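Local coordinates for protein similar to phosphinothricin acetyltransferase (Bacillus subtilis, PDB 1VHS) that probably inactivates phosphinothricin by transferring an acetyl group from acetyl-CoA to it, as a member of the PAT/BAR subfamily of acetyltransferases, at residues Arg6-Arg11 / Leu54-Asp59; Ala15-Tyr20 / Val36-Arg41; Asn21-Ser26 / Ser86-Glu91. One frame throughout, in Å; residues are numbered along the deposited sequence.

Interaction 1. Residues Arg6-Arg11 / Leu54-Asp59; sequences RLAEHR and LYVAED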
loop_
_atom_site.group_PDB
_atom_site.type_symbol
_atom_site.label_atom_id
_atom_site.label_comp_id
_atom_site.label_asym_id
_atom_site.label_seq_id
_atom_site.Cartn_x
_atom_site.Cartn_y
_atom_site.Cartn_z
ATOM N N ARG A 6 9.917 -1.000 -10.736
ATOM C CA ARG A 6 10.692 0.181 -11.101
ATOM C C ARG A 6 10.039 1.397 -10.451
ATOM O O ARG A 6 8.865 1.357 -10.087
ATOM C CB ARG A 6 10.710 0.373 -12.621
ATOM C CG ARG A 6 9.345 0.643 -13.219
ATOM C CD ARG A 6 9.441 0.955 -14.711
ATOM N NE ARG A 6 8.124 1.047 -15.346
ATOM C CZ ARG A 6 7.301 2.089 -15.249
ATOM N NH1 ARG A 6 7.640 3.157 -14.540
ATOM N NH2 ARG A 6 6.128 2.061 -15.868
ATOM N N LEU A 7 10.802 2.476 -10.295
ATOM C CA LEU A 7 10.266 3.699 -9.719
ATOM C C LEU A 7 9.150 4.247 -10.612
ATOM O O LEU A 7 9.257 4.234 -11.844
ATOM C CB LEU A 7 11.375 4.744 -9.576
ATOM C CG LEU A 7 12.419 4.469 -8.491
ATOM C CD1 LEU A 7 13.662 5.315 -8.724
ATOM C CD2 LEU A 7 11.808 4.770 -7.123
ATOM N N ALA A 8 8.073 4.716 -9.993
ATOM C CA ALA A 8 6.951 5.275 -10.738
ATOM C C ALA A 8 7.359 6.563 -11.444
ATOM O O ALA A 8 8.281 7.261 -11.013
ATOM C CB ALA A 8 5.772 5.555 -9.793
ATOM N N GLU A 9 6.654 6.869 -12.526
ATOM C CA GLU A 9 6.903 8.067 -13.315
ATOM C C GLU A 9 5.566 8.768 -13.511
ATOM O O GLU A 9 4.507 8.161 -13.331
ATOM C CB GLU A 9 7.504 7.674 -14.666
ATOM C CG GLU A 9 8.552 6.588 -14.531
ATOM C CD GLU A 9 9.155 6.163 -15.852
ATOM O OE1 GLU A 9 8.396 5.895 -16.811
ATOM O OE2 GLU A 9 10.396 6.082 -15.918
ATOM N N HIS A 10 5.608 10.036 -13.894
ATOM C CA HIS A 10 4.382 10.799 -14.089
ATOM C C HIS A 10 3.366 10.123 -15.010
ATOM O O HIS A 10 2.172 10.109 -14.706
ATOM C CB HIS A 10 4.705 12.199 -14.615
ATOM C CG HIS A 10 3.520 13.113 -14.650
ATOM N ND1 HIS A 10 2.405 12.858 -15.420
ATOM C CD2 HIS A 10 3.267 14.271 -13.994
ATOM C CE1 HIS A 10 1.517 13.818 -15.237
ATOM N NE2 HIS A 10 2.015 14.688 -14.377
ATOM N N ARG A 11 3.825 9.555 -16.124
ATOM C CA ARG A 11 2.904 8.907 -17.053
ATOM C C ARG A 11 2.234 7.676 -16.451
ATOM O O ARG A 11 1.330 7.103 -17.056
ATOM C CB ARG A 11 3.618 8.534 -18.365
ATOM C CG ARG A 11 4.644 7.427 -18.246
ATOM C CD ARG A 11 5.588 7.427 -19.448
ATOM N NE ARG A 11 4.985 6.919 -20.678
ATOM C CZ ARG A 11 4.919 5.630 -21.001
ATOM N NH1 ARG A 11 5.413 4.713 -20.181
ATOM N NH2 ARG A 11 4.388 5.254 -22.160
ATOM N N LEU A 54 7.377 5.634 -4.680
ATOM C CA LEU A 54 6.249 4.907 -5.215
ATOM C C LEU A 54 6.853 4.045 -6.311
ATOM O O LEU A 54 7.516 4.559 -7.215
ATOM C CB LEU A 54 5.224 5.866 -5.826
ATOM C CG LEU A 54 4.045 5.183 -6.523
ATOM C CD1 LEU A 54 3.269 4.356 -5.503
ATOM C CD2 LEU A 54 3.139 6.233 -7.161
ATOM N N TYR A 55 6.662 2.736 -6.207
ATOM C CA TYR A 55 7.166 1.811 -7.212
ATOM C C TYR A 55 5.992 1.185 -7.940
ATOM O O TYR A 55 4.944 0.954 -7.347
ATOM C CB TYR A 55 7.965 0.674 -6.577
ATOM C CG TYR A 55 9.224 1.096 -5.871
ATOM C CD1 TYR A 55 9.198 1.477 -4.530
ATOM C CD2 TYR A 55 10.445 1.121 -6.539
ATOM C CE1 TYR A 55 10.355 1.867 -3.871
ATOM C CE2 TYR A 55 11.613 1.516 -5.887
ATOM C CZ TYR A 55 11.559 1.887 -4.555
ATOM O OH TYR A 55 12.702 2.300 -3.910
ATOM N N VAL A 56 6.164 0.910 -9.225
ATOM C CA VAL A 56 5.110 0.251 -9.971
ATOM C C VAL A 56 5.668 -1.085 -10.429
ATOM O O VAL A 56 6.883 -1.243 -10.584
ATOM C CB VAL A 56 4.637 1.077 -11.194
ATOM C CG1 VAL A 56 3.896 2.323 -10.723
ATOM C CG2 VAL A 56 5.821 1.468 -12.063
ATOM N N ALA A 57 4.780 -2.052 -10.602
ATOM C CA ALA A 57 5.164 -3.380 -11.047
ATOM C C ALA A 57 4.537 -3.613 -12.414
ATOM O O ALA A 57 3.321 -3.461 -12.589
ATOM C CB ALA A 57 4.684 -4.429 -10.057
ATOM N N GLU A 58 5.375 -3.967 -13.384
ATOM C CA GLU A 58 4.911 -4.217 -14.744
ATOM C C GLU A 58 4.788 -5.700 -15.024
ATOM O O GLU A 58 5.617 -6.493 -14.580
ATOM C CB GLU A 58 5.880 -3.617 -15.770
ATOM C CG GLU A 58 5.890 -2.101 -15.863
ATOM C CD GLU A 58 6.774 -1.599 -16.994
ATOM O OE1 GLU A 58 6.815 -0.370 -17.222
ATOM O OE2 GLU A 58 7.428 -2.432 -17.658
ATOM N N ASP A 59 3.744 -6.074 -15.756
ATOM C CA ASP A 59 3.554 -7.466 -16.129
ATOM C C ASP A 59 4.489 -7.718 -17.310
ATOM O O ASP A 59 5.152 -6.796 -17.788
ATOM C CB ASP A 59 2.098 -7.736 -16.540
ATOM C CG ASP A 59 1.592 -6.765 -17.595
ATOM O OD1 ASP A 59 2.364 -6.406 -18.508
ATOM O OD2 ASP A 59 0.409 -6.369 -17.520
#

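Interaction 2. Residues Ala15-Tyr20 / Val36-Arg41; sequences AVVAIY and VTPEDR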
loop_
_atom_site.group_PDB
_atom_site.type_symbol
_atom_site.label_atom_id
_atom_site.label_comp_id
_atom_site.label_asym_id
_atom_site.label_seq_id
_atom_site.Cartn_x
_atom_site.Cartn_y
_atom_site.Cartn_z
ATOM N N ALA A 15 -2.463 4.881 -14.625
ATOM C CA ALA A 15 -2.568 3.460 -14.310
ATOM C C ALA A 15 -2.641 3.220 -12.798
ATOM O O ALA A 15 -3.333 2.314 -12.342
ATOM C CB ALA A 15 -1.381 2.713 -14.894
ATOM N N VAL A 16 -1.915 4.032 -12.035
ATOM C CA VAL A 16 -1.890 3.908 -10.578
ATOM C C VAL A 16 -3.280 4.189 -10.014
ATOM O O VAL A 16 -3.767 3.457 -9.153
ATOM C CB VAL A 16 -0.853 4.885 -9.955
ATOM C CG1 VAL A 16 -1.005 4.938 -8.440
ATOM C CG2 VAL A 16 0.560 4.433 -10.310
ATOM N N VAL A 17 -3.921 5.245 -10.510
ATOM C CA VAL A 17 -5.262 5.596 -10.056
ATOM C C VAL A 17 -6.271 4.552 -10.518
ATOM O O VAL A 17 -7.195 4.197 -9.785
ATOM C CB VAL A 17 -5.685 6.984 -10.589
ATOM C CG1 VAL A 17 -7.157 7.242 -10.277
ATOM C CG2 VAL A 17 -4.820 8.052 -9.956
ATOM N N ALA A 18 -6.096 4.059 -11.739
ATOM C CA ALA A 18 -6.991 3.047 -12.279
ATOM C C ALA A 18 -6.964 1.798 -11.398
ATOM O O ALA A 18 -8.011 1.226 -11.088
ATOM C CB ALA A 18 -6.584 2.695 -13.705
ATOM N N ILE A 19 -5.765 1.376 -10.997
ATOM C CA ILE A 19 -5.619 0.201 -10.143
ATOM C C ILE A 19 -6.308 0.482 -8.810
ATOM O O ILE A 19 -7.022 -0.364 -8.271
ATOM C CB ILE A 19 -4.129 -0.134 -9.902
ATOM C CG1 ILE A 19 -3.523 -0.696 -11.192
ATOM C CG2 ILE A 19 -3.981 -1.121 -8.730
ATOM C CD1 ILE A 19 -2.039 -0.967 -11.117
ATOM N N TYR A 20 -6.087 1.682 -8.290
ATOM C CA TYR A 20 -6.695 2.100 -7.035
ATOM C C TYR A 20 -8.217 1.976 -7.146
ATOM O O TYR A 20 -8.867 1.386 -6.285
ATOM C CB TYR A 20 -6.307 3.547 -6.746
ATOM C CG TYR A 20 -6.867 4.093 -5.456
ATOM C CD1 TYR A 20 -6.281 3.778 -4.230
ATOM C CD2 TYR A 20 -7.975 4.937 -5.462
ATOM C CE1 TYR A 20 -6.782 4.294 -3.042
ATOM C CE2 TYR A 20 -8.489 5.460 -4.280
ATOM C CZ TYR A 20 -7.885 5.134 -3.074
ATOM O OH TYR A 20 -8.390 5.644 -1.905
ATOM N N VAL A 36 -11.875 7.877 -7.773
ATOM C CA VAL A 36 -11.223 9.179 -7.746
ATOM C C VAL A 36 -10.594 9.488 -9.103
ATOM O O VAL A 36 -10.474 8.605 -9.950
ATOM C CB VAL A 36 -10.119 9.222 -6.667
ATOM C CG1 VAL A 36 -10.718 8.910 -5.297
ATOM C CG2 VAL A 36 -9.016 8.224 -7.010
ATOM N N THR A 37 -10.197 10.741 -9.308
ATOM C CA THR A 37 -9.573 11.138 -10.566
ATOM C C THR A 37 -8.085 11.425 -10.365
ATOM O O THR A 37 -7.651 11.776 -9.268
ATOM C CB THR A 37 -10.230 12.405 -11.155
ATOM O OG1 THR A 37 -9.908 13.536 -10.337
ATOM C CG2 THR A 37 -11.743 12.243 -11.220
ATOM N N PRO A 38 -7.283 11.278 -11.431
ATOM C CA PRO A 38 -5.836 11.521 -11.382
ATOM C C PRO A 38 -5.509 12.875 -10.760
ATOM O O PRO A 38 -4.520 13.023 -10.039
ATOM C CB PRO A 38 -5.431 11.445 -12.850
ATOM C CG PRO A 38 -6.364 10.404 -13.380
ATOM C CD PRO A 38 -7.686 10.813 -12.769
ATOM N N GLU A 39 -6.353 13.863 -11.045
ATOM C CA GLU A 39 -6.159 15.204 -10.515
ATOM C C GLU A 39 -6.317 15.218 -8.996
ATOM O O GLU A 39 -5.620 15.955 -8.300
ATOM C CB GLU A 39 -7.155 16.167 -11.160
ATOM N N ASP A 40 -7.231 14.398 -8.485
ATOM C CA ASP A 40 -7.464 14.334 -7.045
ATOM C C ASP A 40 -6.299 13.677 -6.312
ATOM O O ASP A 40 -6.213 13.751 -5.087
ATOM C CB ASP A 40 -8.738 13.541 -6.726
ATOM C CG ASP A 40 -9.971 14.102 -7.404
ATOM O OD1 ASP A 40 -10.167 15.336 -7.378
ATOM O OD2 ASP A 40 -10.755 13.298 -7.952
ATOM N N ARG A 41 -5.403 13.037 -7.059
ATOM C CA ARG A 41 -4.267 12.348 -6.452
ATOM C C ARG A 41 -2.904 12.872 -6.899
ATOM O O ARG A 41 -1.870 12.315 -6.529
ATOM C CB ARG A 41 -4.363 10.849 -6.753
ATOM C CG ARG A 41 -5.636 10.198 -6.239
ATOM C CD ARG A 41 -5.608 9.996 -4.728
ATOM N NE ARG A 41 -4.756 8.869 -4.349
ATOM C CZ ARG A 41 -4.607 8.423 -3.106
ATOM N NH1 ARG A 41 -5.252 9.007 -2.104
ATOM N NH2 ARG A 41 -3.823 7.381 -2.863
#

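Interaction 3. Residues Asn21-Ser26 / Ser86-Glu91; sequences NSTIAS and SIYIDE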
loop_
_atom_site.group_PDB
_atom_site.type_symbol
_atom_site.label_atom_id
_atom_site.label_comp_id
_atom_site.label_asym_id
_atom_site.label_seq_id
_atom_site.Cartn_x
_atom_site.Cartn_y
_atom_site.Cartn_z
ATOM N N ASN A 21 -8.781 2.525 -8.219
ATOM C CA ASN A 21 -10.227 2.472 -8.427
ATOM C C ASN A 21 -10.794 1.076 -8.621
ATOM O O ASN A 21 -11.944 0.815 -8.266
ATOM C CB ASN A 21 -10.637 3.345 -9.617
ATOM C CG ASN A 21 -10.529 4.822 -9.316
ATOM O OD1 ASN A 21 -10.682 5.244 -8.169
ATOM N ND2 ASN A 21 -10.285 5.622 -10.345
ATOM N N SER A 22 -10.001 0.172 -9.183
ATOM C CA SER A 22 -10.485 -1.180 -9.408
ATOM C C SER A 22 -10.729 -1.907 -8.086
ATOM O O SER A 22 -11.468 -2.890 -8.046
ATOM C CB SER A 22 -9.489 -1.972 -10.259
ATOM O OG SER A 22 -8.279 -2.183 -9.555
ATOM N N THR A 23 -10.119 -1.416 -7.010
ATOM C CA THR A 23 -10.271 -2.035 -5.692
ATOM C C THR A 23 -11.403 -1.437 -4.850
ATOM O O THR A 23 -11.816 -2.024 -3.849
ATOM C CB THR A 23 -8.975 -1.915 -4.861
ATOM O OG1 THR A 23 -8.812 -0.557 -4.428
ATOM C CG2 THR A 23 -7.762 -2.327 -5.688
ATOM N N ILE A 24 -11.910 -0.277 -5.251
ATOM C CA ILE A 24 -12.966 0.387 -4.491
ATOM C C ILE A 24 -14.245 -0.430 -4.313
ATOM O O ILE A 24 -14.811 -0.474 -3.218
ATOM C CB ILE A 24 -13.324 1.753 -5.127
ATOM C CG1 ILE A 24 -12.109 2.683 -5.053
ATOM C CG2 ILE A 24 -14.518 2.374 -4.405
ATOM C CD1 ILE A 24 -12.345 4.070 -5.623
ATOM N N ALA A 25 -14.691 -1.078 -5.383
ATOM C CA ALA A 25 -15.910 -1.882 -5.348
ATOM C C ALA A 25 -15.940 -2.924 -4.231
ATOM O O ALA A 25 -16.928 -3.032 -3.500
ATOM C CB ALA A 25 -16.115 -2.566 -6.696
ATOM N N SER A 26 -14.861 -3.690 -4.103
ATOM C CA SER A 26 -14.785 -4.732 -3.085
ATOM C C SER A 26 -14.752 -4.175 -1.667
ATOM O O SER A 26 -14.969 -4.914 -0.708
ATOM C CB SER A 26 -13.545 -5.601 -3.309
ATOM O OG SER A 26 -12.360 -4.853 -3.093
ATOM N N SER A 86 1.981 0.813 1.518
ATOM C CA SER A 86 0.670 0.560 0.937
ATOM C C SER A 86 0.868 -0.212 -0.364
ATOM O O SER A 86 1.704 0.154 -1.187
ATOM C CB SER A 86 -0.054 1.885 0.656
ATOM O OG SER A 86 0.659 2.666 -0.282
ATOM N N ILE A 87 0.110 -1.288 -0.538
ATOM C CA ILE A 87 0.216 -2.104 -1.733
ATOM C C ILE A 87 -1.145 -2.312 -2.385
ATOM O O ILE A 87 -2.080 -2.796 -1.746
ATOM C CB ILE A 87 0.828 -3.480 -1.395
ATOM C CG1 ILE A 87 2.209 -3.283 -0.766
ATOM C CG2 ILE A 87 0.914 -4.347 -2.652
ATOM C CD1 ILE A 87 2.872 -4.564 -0.284
ATOM N N TYR A 88 -1.255 -1.935 -3.656
ATOM C CA TYR A 88 -2.497 -2.108 -4.401
ATOM C C TYR A 88 -2.228 -2.944 -5.640
ATOM O O TYR A 88 -1.229 -2.746 -6.336
ATOM C CB TYR A 88 -3.093 -0.758 -4.809
ATOM C CG TYR A 88 -3.723 -0.015 -3.653
ATOM C CD1 TYR A 88 -2.939 0.690 -2.743
ATOM C CD2 TYR A 88 -5.105 -0.045 -3.451
ATOM C CE1 TYR A 88 -3.516 1.353 -1.655
ATOM C CE2 TYR A 88 -5.692 0.613 -2.363
ATOM C CZ TYR A 88 -4.890 1.307 -1.473
ATOM O OH TYR A 88 -5.455 1.951 -0.395
ATOM N N ILE A 89 -3.125 -3.884 -5.902
ATOM C CA ILE A 89 -2.997 -4.778 -7.043
ATOM C C ILE A 89 -4.223 -4.638 -7.936
ATOM O O ILE A 89 -5.347 -4.525 -7.444
ATOM C CB ILE A 89 -2.893 -6.239 -6.569
ATOM C CG1 ILE A 89 -1.790 -6.360 -5.515
ATOM C CG2 ILE A 89 -2.607 -7.158 -7.754
ATOM C CD1 ILE A 89 -1.716 -7.723 -4.852
ATOM N N ASP A 90 -4.009 -4.631 -9.248
ATOM C CA ASP A 90 -5.123 -4.522 -10.180
ATOM C C ASP A 90 -6.102 -5.638 -9.835
ATOM O O ASP A 90 -5.731 -6.812 -9.794
ATOM C CB ASP A 90 -4.627 -4.667 -11.624
ATOM C CG ASP A 90 -5.735 -4.487 -12.647
ATOM O OD1 ASP A 90 -5.417 -4.324 -13.844
ATOM O OD2 ASP A 90 -6.921 -4.515 -12.265
ATOM N N GLU A 91 -7.351 -5.266 -9.570
ATOM C CA GLU A 91 -8.372 -6.240 -9.207
ATOM C C GLU A 91 -8.387 -7.441 -10.146
ATOM O O GLU A 91 -8.728 -8.550 -9.738
ATOM C CB GLU A 91 -9.754 -5.580 -9.196
ATOM C CG GLU A 91 -10.856 -6.479 -8.659
ATOM C CD GLU A 91 -10.609 -6.906 -7.223
ATOM O OE1 GLU A 91 -10.591 -6.027 -6.334
ATOM O OE2 GLU A 91 -10.430 -8.119 -6.983
HETATM O O HOH W 1 -13.086 -3.880 -6.246
#

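Interaction 1. Residues Arg6-Arg11 / Leu54-Asp59
Arg6 and Glu58 meet in a side-on salt bridge in which two guanidinium nitrogens converge on a single oxygen. Arg6 NE lies 2.7 Å from Glu58 OE1, and Arg6 NH2 reaches the same Glu58 OE1 at 2.9 Å. Glu58 OE1 sits close to the guanidinium plane, yet the two flat groups stand 81° apart: Arg6 NH2 meets the anti lone pair of Glu58 OE1, while NE approaches that oxygen from above the carboxylate plane. Arg6 CG stands between its backbone N and carbonyl carbon (chi1 64°), and the chain then runs extended to NE, which carries the guanidinium over Val56. Val56 CG2 supports one face of that group, 3.5 Å from Arg6 NH1. Glu58, Asp12 and, at longer range, Glu9 form a charge network that probably balances the arginine and holds the guanidinium in place; Glu9 OE1 lies well out of its plane, a contact of charge only.

The backbones pair antiparallel, Arg6 with Val56 as a hydrogen-bonded pair joined by reciprocal bonds, the Val56 N to Arg6 O one measuring 2.9 Å. Beyond the strand end, Ala8 N still donates to Leu54 O (2.8 Å), and Ala8 CB packs on Leu54 CG and Val56 CG1. Leu7 runs alongside the Tyr55 ring, Leu7 CD2 3.5 Å from Tyr55 CE2.

This antiparallel pairing of the first two strands makes the N-terminal edge of the GNAT sheet, strand 54-58 separating strand 4-7 from strand 64-72. Tyr55 and Ala57 touch helix 98-109, while Leu54 packs against Phe45 of helix 42-46.

Interaction 2. Residues Ala15-Tyr20 / Val36-Arg41
Val36 turns its side chain toward helix 13-24 and touches both Val17 and Tyr20. Its CG2 branch does the work: standing between the backbone N and the carbonyl carbon, this methyl lies 3.8 Å from Tyr20 CD2 and 3.9 Å from Val17 CG1. The valine and the tyrosine cross at about a right angle. Val17 CG1 also rests against the main chain, 3.6 Å from Val36 O, while the nitrogen of Val36 is held by the side-chain oxygen of Asn21, the residue after Tyr20 on the helix.

Thr37 points away from the helix and organises its own segment instead. Its N donates to Asp40 OD2 at 2.9 Å, and its hydroxyl makes a very short contact with that oxygen from the same face of the carboxylate; a weak return bond runs from Asp40 N to Thr37 OG1. The amide bond in particular ties the two ends of the 37-40 turn together just before helix 42-46. In the acetyltransferase (GNAT) fold the first helix follows the first strand, and the connection to the second helix commonly borders the acceptor-substrate side, a placement consistent with this loop.

Pro38 continues the apolar contact, with its CA 3.9 Å from Val17 CG2. Val17 CG1 meets Val36 and, more loosely, Pro38 CD; CG2 lies over the Pro38 backbone and also nears Arg41 CB.

Arg41 folds back toward the Tyr20 ring, with chi1, chi2 and chi3 between -59° and -76°. Its CZ stands 4.8 Å from the centroid of the Tyr20 ring and 19° off the ring normal, a cation-pi contact over the face. Trp44 offers the same guanidinium a second aromatic partner, and the Tyr20 hydroxyl is hydrogen-bonded to Asp32 and Thr30.

Interaction 3. Residues Asn21-Ser26 / Ser86-Glu91
Glu91, Thr23 and Ser22 bury the most surface here, and each meets its partners differently. Ser22 OG accepts an almost straight hydrogen bond from Glu91 N (3.2 Å, 174° at the hydrogen). The same hydroxyl is bonded to Ile19 O one helical turn back, which fixes its rotation and leaves it placed to receive the Glu91 amide.

Glu91 CB lies 3.4 Å from Ser22 O, and a bend at chi2 (61°) brings Glu91 OE1 toward a water and Ser26. That water donates to Ser22 O at 2.6 Å and, at a longer 3.3 Å, to Glu91 OE1, and it accepts from Ser26 N.

Thr23 meets the strand through its two branches. Its OG1, bonded to Tyr20 O, sits at the edge of the Tyr88 ring, in plane and 3.9 Å from Tyr88 CD2, while its CG2 methyl lies 3.7 Å from Ile89 O. Trp67 stacks on the Tyr88 ring.

Ile89 also packs on helix 98-109. The C-terminal part of helix 13-24 thus lies beside the end of strand 82-89, the strand that in GNAT enzymes typically lines the acetyl-CoA site, consistent with the predicted role of Ile87, Tyr88 and Ile89.

How the interactions relate
Helix 13-24 connects interactions 2 and 3: successive parts of it meet the 36-41 loop and the end of strand 82-89, and Tyr20 touches Tyr88 where they adjoin. Interaction 1 lies at the sheet edge, reaching interaction 2 through packing of Val56 on Val16; it stays about 6 Å from interaction 3 at the nearest atoms. Their chemistry differs accordingly. Strand pairing and a charged network serve the partly buried edge in interaction 1, aliphatic packing and a cation-pi contact join helix to loop in the partly buried interaction 2, and interaction 3, a surface contact, relies on one direct hydrogen bond and a water beside the predicted cofactor site.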